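Local atomic coordinates of COG3291: FOG: PKD repeat (Clostridium thermocellum, PDB entry 1WMX), a protein that forms the family 30 carbohydrate-binding module of CelJ, a multidomain probable cellulase, and probably attaches the enzyme to cellulose or related glucans. Residues L9-F14 / N74-S79; T156-S161 / S173-T178; F100-R105 / V136-R141; Q80-G85 / D142-N147. One frame throughout, in Å; residues are numbered along the deposited sequence.

Contact 1 of 4, residues L9-F14 / N74-S79. With SO4 (sulfate ion), chain C.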
# COMPACT_ATOMS: atom_id res chain seq x y z
N LEU B 9 -4.98 24.62 13.52
CA LEU B 9 -4.24 25.32 12.48
C LEU B 9 -4.15 24.44 11.24
O LEU B 9 -4.25 23.21 11.34
CB LEU B 9 -2.83 25.66 12.96
CG LEU B 9 -2.67 26.74 14.03
CD1 LEU B 9 -3.22 28.07 13.51
CD2 LEU B 9 -3.42 26.33 15.29
N ASP B 10 -3.96 25.06 10.09
CA ASP B 10 -3.84 24.32 8.84
C ASP B 10 -2.52 23.55 8.83
O ASP B 10 -1.54 23.96 9.45
CB ASP B 10 -3.85 25.27 7.64
CG ASP B 10 -5.22 25.85 7.37
OD1 ASP B 10 -5.34 26.66 6.42
OD2 ASP B 10 -6.18 25.49 8.08
N VAL B 11 -2.52 22.43 8.13
CA VAL B 11 -1.32 21.61 8.01
C VAL B 11 -0.86 21.79 6.57
O VAL B 11 -1.48 21.27 5.65
CB VAL B 11 -1.60 20.13 8.31
CG1 VAL B 11 -0.35 19.29 8.08
CG2 VAL B 11 -2.08 19.97 9.75
N GLN B 12 0.16 22.50 6.41
CA GLN B 12 0.68 22.82 5.12
C GLN B 12 1.61 21.70 4.62
O GLN B 12 2.53 21.28 5.32
CB GLN B 12 1.39 24.05 5.31
CG GLN B 12 1.93 24.51 4.01
CD GLN B 12 0.96 25.38 3.25
OE1 GLN B 12 0.29 26.23 3.85
NE2 GLN B 12 0.85 25.22 1.94
N ILE B 13 1.35 21.17 3.41
CA ILE B 13 2.15 20.08 2.88
C ILE B 13 3.17 20.62 1.88
O ILE B 13 4.32 20.18 1.84
CB ILE B 13 1.24 19.01 2.23
CG1 ILE B 13 0.32 18.42 3.30
CG2 ILE B 13 2.09 17.91 1.61
CD1 ILE B 13 -0.72 17.45 2.76
N PHE B 14 2.75 21.59 1.06
CA PHE B 14 3.64 22.21 0.09
C PHE B 14 3.29 23.67 -0.04
O PHE B 14 2.12 24.03 -0.10
CB PHE B 14 3.51 21.59 -1.30
CG PHE B 14 4.18 22.42 -2.37
CD1 PHE B 14 5.57 22.52 -2.43
CD2 PHE B 14 3.42 23.17 -3.28
CE1 PHE B 14 6.19 23.36 -3.36
CE2 PHE B 14 4.04 24.01 -4.21
CZ PHE B 14 5.42 24.11 -4.25
N ASN B 74 7.50 11.23 10.58
CA ASN B 74 6.88 10.94 11.88
C ASN B 74 5.39 10.97 11.63
O ASN B 74 4.93 11.50 10.62
CB ASN B 74 7.21 12.01 12.91
CG ASN B 74 8.62 11.90 13.43
OD1 ASN B 74 9.32 12.90 13.55
ND2 ASN B 74 9.04 10.69 13.75
N THR B 75 4.62 10.39 12.55
CA THR B 75 3.17 10.39 12.39
C THR B 75 2.60 11.75 12.83
O THR B 75 3.22 12.48 13.60
CB THR B 75 2.51 9.28 13.22
OG1 THR B 75 2.81 9.49 14.60
CG2 THR B 75 3.03 7.91 12.80
N HIS B 76 1.42 12.08 12.32
CA HIS B 76 0.77 13.33 12.69
C HIS B 76 -0.69 13.06 12.99
O HIS B 76 -1.38 12.40 12.22
CB HIS B 76 0.89 14.38 11.59
CG HIS B 76 0.46 15.75 12.03
ND1 HIS B 76 1.02 16.38 13.12
CD2 HIS B 76 -0.48 16.59 11.54
CE1 HIS B 76 0.44 17.56 13.28
NE2 HIS B 76 -0.47 17.71 12.34
N ASP B 77 -1.14 13.59 14.11
CA ASP B 77 -2.51 13.43 14.58
C ASP B 77 -3.49 14.29 13.77
O ASP B 77 -3.53 15.51 13.94
CB ASP B 77 -2.62 13.84 16.06
CG ASP B 77 -3.77 13.16 16.79
OD1 ASP B 77 -4.83 12.82 16.15
OD2 ASP B 77 -3.69 12.93 18.06
N LEU B 78 -4.28 13.66 12.91
CA LEU B 78 -5.25 14.39 12.07
C LEU B 78 -6.71 13.98 12.39
O LEU B 78 -7.64 14.40 11.70
CB LEU B 78 -5.05 14.06 10.58
CG LEU B 78 -3.83 14.68 9.90
CD1 LEU B 78 -3.76 14.30 8.42
CD2 LEU B 78 -3.81 16.21 9.95
N SER B 79 -6.89 13.17 13.41
CA SER B 79 -8.23 12.66 13.79
C SER B 79 -9.25 13.78 13.95
O SER B 79 -10.43 13.66 13.55
CB SER B 79 -8.18 11.88 15.11
OG SER B 79 -7.76 12.72 16.18
S SO4 C . 2.74 22.78 9.29
O1 SO4 C . 2.99 21.59 8.44
O2 SO4 C . 1.79 23.67 8.61
O3 SO4 C . 4.01 23.50 9.53
O4 SO4 C . 2.18 22.34 10.58

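Contact 2 of 4, residues T156-S161 / S173-T178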
# COMPACT_ATOMS: atom_id res chain seq x y z
N THR B 156 1.29 9.76 8.10
CA THR B 156 2.65 10.19 7.76
C THR B 156 2.76 10.95 6.46
O THR B 156 3.48 11.93 6.38
CB THR B 156 3.65 9.00 7.66
OG1 THR B 156 3.21 8.09 6.63
CG2 THR B 156 3.79 8.28 8.99
N CYS B 157 1.96 10.47 5.44
CA CYS B 157 2.17 11.12 4.15
C CYS B 157 0.90 11.20 3.34
O CYS B 157 -0.09 10.54 3.60
CB CYS B 157 3.14 10.34 3.23
SG CYS B 157 4.70 9.75 4.05
N LEU B 158 1.01 12.03 2.52
CA LEU B 158 0.09 12.23 1.42
C LEU B 158 0.65 11.42 0.29
O LEU B 158 1.89 11.23 0.23
CB LEU B 158 0.00 13.73 1.14
CG LEU B 158 -0.49 14.08 -0.26
CD1 LEU B 158 -1.96 13.73 -0.49
CD2 LEU B 158 -0.37 15.58 -0.56
N VAL B 159 -0.25 10.94 -0.55
CA VAL B 159 0.16 10.07 -1.65
C VAL B 159 -0.51 10.44 -2.97
O VAL B 159 -1.73 10.56 -3.08
CB VAL B 159 -0.21 8.63 -1.27
CG1 VAL B 159 0.66 7.60 -1.98
CG2 VAL B 159 -0.05 8.34 0.23
N PHE B 160 0.41 10.26 -4.01
CA PHE B 160 -0.00 10.38 -5.41
C PHE B 160 0.43 9.04 -5.98
O PHE B 160 1.48 8.51 -5.60
CB PHE B 160 0.75 11.50 -6.15
CG PHE B 160 0.46 12.88 -5.63
CD1 PHE B 160 1.42 13.89 -5.76
CD2 PHE B 160 -0.74 13.17 -5.00
CE1 PHE B 160 1.18 15.17 -5.25
CE2 PHE B 160 -0.99 14.44 -4.49
CZ PHE B 160 -0.03 15.44 -4.61
N SER B 161 -0.35 8.48 -6.90
CA SER B 161 0.00 7.19 -7.45
C SER B 161 -0.63 6.92 -8.81
O SER B 161 -1.65 7.51 -9.18
CB SER B 161 -0.40 6.10 -6.45
OG SER B 161 0.13 4.86 -6.84
N SER B 173 -0.13 23.57 -6.13
CA SER B 173 0.17 24.80 -5.43
C SER B 173 -0.60 24.81 -4.11
O SER B 173 -1.68 24.23 -4.02
CB SER B 173 -0.24 26.01 -6.28
OG SER B 173 -0.02 27.22 -5.58
N ASP B 174 -0.03 25.45 -3.10
CA ASP B 174 -0.70 25.59 -1.81
C ASP B 174 -1.39 24.32 -1.33
O ASP B 174 -2.59 24.32 -1.07
CB ASP B 174 -1.73 26.72 -1.91
CG ASP B 174 -2.13 27.28 -0.56
OD1 ASP B 174 -3.15 28.00 -0.49
OD2 ASP B 174 -1.41 27.03 0.43
N ILE B 175 -0.64 23.23 -1.21
CA ILE B 175 -1.22 21.98 -0.74
C ILE B 175 -1.29 21.97 0.79
O ILE B 175 -0.27 22.12 1.47
CB ILE B 175 -0.38 20.75 -1.19
CG1 ILE B 175 -0.20 20.75 -2.71
CG2 ILE B 175 -1.10 19.46 -0.77
CD1 ILE B 175 0.71 19.64 -3.21
N LYS B 176 -2.49 21.80 1.34
CA LYS B 176 -2.64 21.75 2.79
C LYS B 176 -3.90 21.08 3.31
O LYS B 176 -4.80 20.73 2.56
CB LYS B 176 -2.47 23.14 3.40
CG LYS B 176 -3.12 24.27 2.64
CD LYS B 176 -4.61 24.25 2.73
CE LYS B 176 -5.19 25.45 2.00
NZ LYS B 176 -4.63 26.71 2.55
N ILE B 177 -3.93 20.88 4.62
CA ILE B 177 -5.04 20.25 5.31
C ILE B 177 -5.76 21.29 6.15
O ILE B 177 -5.14 21.95 6.99
CB ILE B 177 -4.56 19.13 6.27
CG1 ILE B 177 -3.57 18.20 5.57
CG2 ILE B 177 -5.76 18.36 6.82
CD1 ILE B 177 -4.18 17.16 4.65
N THR B 178 -7.06 21.44 5.94
CA THR B 178 -7.86 22.39 6.71
C THR B 178 -8.79 21.61 7.63
O THR B 178 -9.17 20.48 7.33
CB THR B 178 -8.68 23.33 5.79
OG1 THR B 178 -9.46 22.56 4.88
CG2 THR B 178 -7.74 24.25 5.00

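Contact 3 of 4, residues F100-R105 / V136-R141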
# COMPACT_ATOMS: atom_id res chain seq x y z
N PHE B 100 -5.05 10.52 -11.67
CA PHE B 100 -4.17 9.64 -10.90
C PHE B 100 -4.74 9.42 -9.50
O PHE B 100 -5.71 10.07 -9.10
CB PHE B 100 -2.77 10.26 -10.81
CG PHE B 100 -2.78 11.72 -10.36
CD1 PHE B 100 -2.92 12.02 -9.00
CD2 PHE B 100 -2.66 12.75 -11.29
CE1 PHE B 100 -2.95 13.35 -8.58
CE2 PHE B 100 -2.69 14.09 -10.87
CZ PHE B 100 -2.84 14.39 -9.51
N VAL B 101 -4.13 8.51 -8.77
CA VAL B 101 -4.59 8.19 -7.41
C VAL B 101 -4.03 9.19 -6.40
O VAL B 101 -2.88 9.62 -6.49
CB VAL B 101 -4.14 6.80 -7.00
CG1 VAL B 101 -4.66 6.44 -5.61
CG2 VAL B 101 -4.63 5.75 -7.99
N ILE B 102 -4.87 9.56 -5.45
CA ILE B 102 -4.48 10.51 -4.40
C ILE B 102 -5.09 10.06 -3.08
O ILE B 102 -6.25 9.64 -3.03
CB ILE B 102 -4.97 11.92 -4.76
CG1 ILE B 102 -4.56 12.94 -3.68
CG2 ILE B 102 -6.50 11.97 -4.90
CD1 ILE B 102 -4.74 14.40 -4.11
N GLY B 103 -4.31 10.14 -2.01
CA GLY B 103 -4.80 9.73 -0.68
C GLY B 103 -3.76 9.98 0.41
O GLY B 103 -2.87 10.81 0.26
N PHE B 104 -3.91 9.23 1.51
CA PHE B 104 -3.00 9.34 2.67
C PHE B 104 -2.55 7.94 3.12
O PHE B 104 -3.18 6.93 2.81
CB PHE B 104 -3.71 10.03 3.83
CG PHE B 104 -4.00 11.49 3.56
CD1 PHE B 104 -3.05 12.47 3.86
CD2 PHE B 104 -5.23 11.86 3.00
CE1 PHE B 104 -3.32 13.82 3.60
CE2 PHE B 104 -5.50 13.20 2.73
CZ PHE B 104 -4.54 14.18 3.03
N ARG B 105 -1.47 7.93 3.87
CA ARG B 105 -0.87 6.70 4.41
C ARG B 105 -0.57 6.96 5.87
O ARG B 105 -0.17 8.06 6.25
CB ARG B 105 0.38 6.45 3.61
CG ARG B 105 1.20 5.20 3.86
CD ARG B 105 2.40 5.44 2.99
NE ARG B 105 3.25 4.35 2.57
CZ ARG B 105 3.18 3.72 1.39
NH1 ARG B 105 2.22 3.99 0.49
NH2 ARG B 105 4.11 2.86 1.01
N VAL B 136 -9.10 22.83 -5.75
CA VAL B 136 -9.93 21.66 -5.44
C VAL B 136 -9.87 21.34 -3.94
O VAL B 136 -8.87 21.57 -3.27
CB VAL B 136 -9.49 20.44 -6.27
CG1 VAL B 136 -8.19 20.72 -7.04
CG2 VAL B 136 -9.27 19.19 -5.41
N LYS B 137 -10.98 20.82 -3.45
CA LYS B 137 -11.09 20.45 -2.04
C LYS B 137 -11.58 19.01 -1.93
O LYS B 137 -12.66 18.67 -2.41
CB LYS B 137 -12.09 21.38 -1.32
CG LYS B 137 -11.74 22.86 -1.46
CD LYS B 137 -12.28 23.70 -0.30
CE LYS B 137 -13.80 23.59 -0.14
NZ LYS B 137 -14.31 24.41 0.98
N ILE B 138 -10.62 18.11 -1.53
CA ILE B 138 -11.02 16.74 -1.19
C ILE B 138 -11.34 16.70 0.29
O ILE B 138 -10.54 17.12 1.14
CB ILE B 138 -9.91 15.80 -1.57
CG1 ILE B 138 -9.61 15.88 -3.07
CG2 ILE B 138 -10.23 14.34 -1.26
CD1 ILE B 138 -8.46 14.98 -3.51
N PRO B 139 -12.32 16.29 0.92
CA PRO B 139 -12.89 16.02 2.22
C PRO B 139 -12.33 14.71 2.84
O PRO B 139 -12.63 13.59 2.36
CB PRO B 139 -14.36 16.00 2.04
CG PRO B 139 -14.63 16.07 0.53
CD PRO B 139 -13.34 16.15 -0.21
N LEU B 140 -11.77 15.06 3.61
CA LEU B 140 -11.17 14.05 4.52
C LEU B 140 -12.16 12.93 4.84
O LEU B 140 -11.83 11.74 4.73
CB LEU B 140 -10.74 14.71 5.84
CG LEU B 140 -9.58 15.71 5.69
CD1 LEU B 140 -8.84 15.99 7.00
CD2 LEU B 140 -8.50 15.23 4.72
N ARG B 141 -13.31 13.23 5.42
CA ARG B 141 -14.23 12.16 5.85
C ARG B 141 -14.48 11.21 4.66
O ARG B 141 -14.69 10.00 4.84
CB ARG B 141 -15.60 12.79 6.38
CG ARG B 141 -16.37 13.63 5.30
CD ARG B 141 -17.62 14.53 5.72
NE ARG B 141 -17.32 15.87 6.02
CZ ARG B 141 -17.04 17.05 5.44
NH1 ARG B 141 -17.08 17.37 4.13
NH2 ARG B 141 -16.58 17.99 6.26

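Contact 4 of 4, residues Q80-G85 / D142-N147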
# COMPACT_ATOMS: atom_id res chain seq x y z
N GLN B 80 -8.82 14.86 14.54
CA GLN B 80 -9.73 15.97 14.77
C GLN B 80 -9.97 16.83 13.50
O GLN B 80 -10.69 17.82 13.54
CB GLN B 80 -9.21 16.93 15.86
N TYR B 81 -9.38 16.48 12.36
CA TYR B 81 -9.62 17.25 11.10
C TYR B 81 -10.62 16.49 10.21
O TYR B 81 -11.09 17.00 9.19
CB TYR B 81 -8.35 17.45 10.28
CG TYR B 81 -7.33 18.41 10.90
CD1 TYR B 81 -6.68 18.06 12.09
CD2 TYR B 81 -7.05 19.63 10.28
CE1 TYR B 81 -5.73 18.93 12.64
CE2 TYR B 81 -6.10 20.50 10.83
CZ TYR B 81 -5.43 20.14 12.01
OH TYR B 81 -4.50 20.97 12.54
N VAL B 82 -10.81 15.19 10.48
CA VAL B 82 -11.62 14.32 9.64
C VAL B 82 -13.07 14.74 9.38
O VAL B 82 -13.48 14.89 8.23
CB VAL B 82 -11.64 12.89 10.20
CG1 VAL B 82 -12.49 12.00 9.30
CG2 VAL B 82 -10.21 12.34 10.29
N GLU B 83 -13.85 14.97 10.49
CA GLU B 83 -15.31 15.14 10.32
C GLU B 83 -15.64 16.45 9.54
O GLU B 83 -16.61 16.46 8.76
CB GLU B 83 -16.10 15.08 11.76
CG GLU B 83 -17.10 13.89 11.86
CD GLU B 83 -17.29 13.20 10.52
OE1 GLU B 83 -17.63 11.97 10.48
OE2 GLU B 83 -17.13 13.87 9.45
N ASN B 84 -14.79 17.54 9.52
CA ASN B 84 -15.13 18.75 8.75
C ASN B 84 -13.98 19.26 7.85
O ASN B 84 -14.17 20.19 7.07
CB ASN B 84 -15.48 19.90 9.69
CG ASN B 84 -16.53 19.53 10.72
OD1 ASN B 84 -17.67 19.22 10.34
ND2 ASN B 84 -16.20 19.55 11.99
N GLY B 85 -12.82 18.64 7.96
CA GLY B 85 -11.62 19.09 7.20
C GLY B 85 -11.56 18.64 5.73
O GLY B 85 -12.31 17.77 5.27
N ASP B 142 -14.24 11.62 3.46
CA ASP B 142 -14.49 10.75 2.30
C ASP B 142 -13.39 9.67 2.14
O ASP B 142 -13.60 8.63 1.51
CB ASP B 142 -14.50 11.56 0.99
CG ASP B 142 -15.70 12.50 0.85
OD1 ASP B 142 -15.89 13.14 -0.26
OD2 ASP B 142 -16.53 12.65 1.82
N LEU B 143 -12.23 9.93 2.73
CA LEU B 143 -11.04 9.04 2.62
C LEU B 143 -10.78 8.23 3.87
O LEU B 143 -10.66 6.99 3.81
CB LEU B 143 -9.78 9.89 2.40
CG LEU B 143 -9.63 10.37 0.97
CD1 LEU B 143 -8.41 11.28 0.77
CD2 LEU B 143 -9.47 9.23 -0.02
N MET B 144 -10.71 9.00 4.92
CA MET B 144 -10.41 8.55 6.25
C MET B 144 -11.61 8.12 7.07
O MET B 144 -11.67 8.37 8.28
CB MET B 144 -9.77 9.64 7.04
CG MET B 144 -8.46 10.11 6.47
SD MET B 144 -7.69 11.27 7.56
CE MET B 144 -6.21 11.90 6.84
N LYS B 145 -12.56 7.49 6.45
CA LYS B 145 -13.71 6.95 7.20
C LYS B 145 -13.53 5.40 7.07
O LYS B 145 -14.23 4.75 6.29
CB LYS B 145 -15.03 7.50 6.62
CG LYS B 145 -15.51 8.80 7.32
CD LYS B 145 -17.04 8.93 7.41
CE LYS B 145 -17.51 10.08 8.32
NZ LYS B 145 -17.38 9.79 9.75
N ILE B 146 -12.55 4.95 7.89
CA ILE B 146 -11.99 3.53 8.04
C ILE B 146 -12.98 2.29 8.00
O ILE B 146 -13.93 2.21 7.18
CB ILE B 146 -11.27 3.40 9.40
CG1 ILE B 146 -12.23 3.20 10.58
CG2 ILE B 146 -10.43 4.63 9.79
CD1 ILE B 146 -11.77 2.10 11.54
N ASN B 147 -12.64 1.38 8.92
CA ASN B 147 -13.28 0.05 9.17
C ASN B 147 -12.38 -1.00 8.60
O ASN B 147 -12.54 -2.19 8.87
CB ASN B 147 -14.69 -0.11 8.52
CG ASN B 147 -15.71 -0.98 9.35
OD1 ASN B 147 -15.46 -1.36 10.50
ND2 ASN B 147 -16.87 -1.32 8.81

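Contact 1 of 4, residues L9-F14 / N74-S79
Val11 touches His76 and Leu78 on one flank of the beta-sandwich of this carbohydrate-binding module, where strand 11-14, paired with strand 168-178, meets the irregular loop between strands 64-69 and 86-93. One methyl does all the touching. With CG1 of Val11 anti to the backbone N (chi1 176°), CG2 is turned away from the carbonyl carbon and toward the loop. It comes to the edge of the His76 imidazole, near the ring plane, with Val11 CG2 3.8 Å from His76 NE2. The two side chains run antiparallel, one alongside the other. On the Leu78 side, Val11 CG2 lies 4.1 Å from Leu78 CD2, a contact between methyls of two buried residues. Tyr81 also packs on Val11, its OH hydrogen-bonded to Leu9 O. Backbone bonds of His76 with Val155 and of Leu78 with Pro152 position the two residues. Strand 11-14 turns a corner at Ile13, and Gln12 spans this bend, its NE2 donating to Phe14 O at 2.7 Å from above the carbonyl plane and also bonding Asp174 OD2. A sulfate, probably from the crystallisation liquor and also held by Arg71, receives a nearly straight bond from Gln12 N to its O2, 3.0 Å long.

Contact 2 of 4, residues T156-S161 / S173-T178
Ile175 faces both Leu158 and Phe160 in the core between the two antiparallel sheets of the beta-sandwich. Its two branches divide the work. CG2 of Ile175 lies 4.0 Å from CD2 of Leu158, and these two side chains are roughly perpendicular. The other branch brings CD1 of Ile175 to the rim of the Phe160 ring, near its plane and 4.5 Å from CZ of Phe160. The split follows from the torsions: CG1 of Ile175 sits beside the backbone N (chi1 -55°) and continues straight to CD1, while CG2 is anti to that N. Leu158 reaches across with its CG roughly anti to the backbone N (chi1 159°). Leu158 and Phe160, two residues apart, present their side chains on the same face of strand 155-161. The backbones stay apart, with 10.0 Å between the CA atoms of Leu158 and Lys176, as expected for strands in facing sheets.

Further out, the Phe160 ring stacks with Phe172 and packs on Ile102 and Leu68, while Phe89 flanks Ile175. At the start of strand 155-161, a classic beta bulge places Thr156 and Cys157 together opposite Arg105. On the other strand the chain turns at Asp174, and Lys176 leaves its backbone on the side away from Leu158 and Phe160; Lys176 NZ makes a long salt bridge with Asp174 OD1, 3.6 Å.

All three touching side chains are buried, and no polar atom meets another across the segments, so the association of the sheets here depends on burying apolar surface rather than on directional bonds.

Contact 3 of 4, residues F100-R105 / V136-R141
Ile102 and Ile138 meet end to end in the interior of the beta-sandwich, joining strand 101-106 of the five-stranded sheet to strand 134-139 of the facing one. This aliphatic pair is the closer contact: CD1 of Ile102 is 3.8 Å from CD1 of Ile138, and the same Ile138 methyl, CD1, lies 3.9 Å from CG2 of Ile102, so it is held against both branches of its partner. Ile102 carries CG1 anti to its backbone nitrogen (chi1 -179°) and runs nearly straight to CD1, which carries the side chain toward the facing sheet.

The second pair joins a ring to an aliphatic branch. CE2 of Phe104 approaches CD2 of Leu140 to 4.1 Å, the side chains lying nearly square to each other. Leu140 stands where the strand gives way to the short helix 140-143, and Ile177 packs on both members of this pair.

Beside this core, Arg105 makes a salt bridge to Asp118 and also packs on Tyr113 of the second subunit, and Lys137 forms a cation-pi contact with Tyr86.

All four touching residues are buried and apolar, so the contact rests on van der Waals packing and the burial of apolar surface, with no hydrogen bond between the segments.

Contact 4 of 4, residues Q80-G85 / D142-N147
Glu83 O accepts a hydrogen bond from Arg141 NE, while the carboxylate of Glu83 faces the amine of Lys145 at the solvent-exposed side of the contact. The side-chain-to-backbone bond, Arg141 NE to Glu83 O at 2.9 Å, is the sounder of the two. The salt bridge is modelled with OE1 of Glu83 only 2.3 Å from NZ of Lys145, and CE of Lys145 is also improbably near OE1. A salt bridge between these groups is plausible, but its modelled length is too short to trust. The Glu83 chain is bent at chi2 (-10°, close to eclipsed), and Lys145 bends at chi2 and again at its end. The two chains cross at about a right angle, and their ends turn toward each other.

Beneath the ion pair lies an apolar contact. Val82 CG2 rests 3.9 Å from Met144 SD, and the other methyl, Val82 CG1, is 3.9 Å from Met144 O, so one methyl meets the side chain and the other the backbone of Met144. Met144 is extended beyond CG (chi2 -173°), which carries its sulfur and CE inward toward Leu78, Phe104 and Phe150.

The contact joins the loop that precedes strand 86-93 to the chain leaving the short helix 140-143. A backbone bond between Gly85 and Leu140 ties the same two regions together, and Tyr126 OH bonds Asp142 OD1. The layering implies that the packing of Val82 on the buried Met144 supplies the hydrophobic part, whereas the ion pair lies at the exposed edge, where solvent would be expected to weaken it.

From the N terminus, strand 11-14 first meets residues 74-79, where contact 1 closes a loop holding much of the early sandwich. Residues 80-85 follow at once in the same interstrand loop and open contact 4, so contacts 1 and 4 are neighbours along the chain. Contact 3, 100-105 with 136-141, is nested inside the loop that contact 4 closes at 142-147, and helix 140-143 serves both. Contact 2 comes last, in series with the others, closing a short loop that includes the first part of strand 168-178. Contacts 2 and 3 bridge the two sheets and lie side by side, their centres about 8 Å apart, since strands 155-161 and 101-106 are neighbours. Strand 168-178 pairs with strand 11-14, joining contact 2 to contact 1.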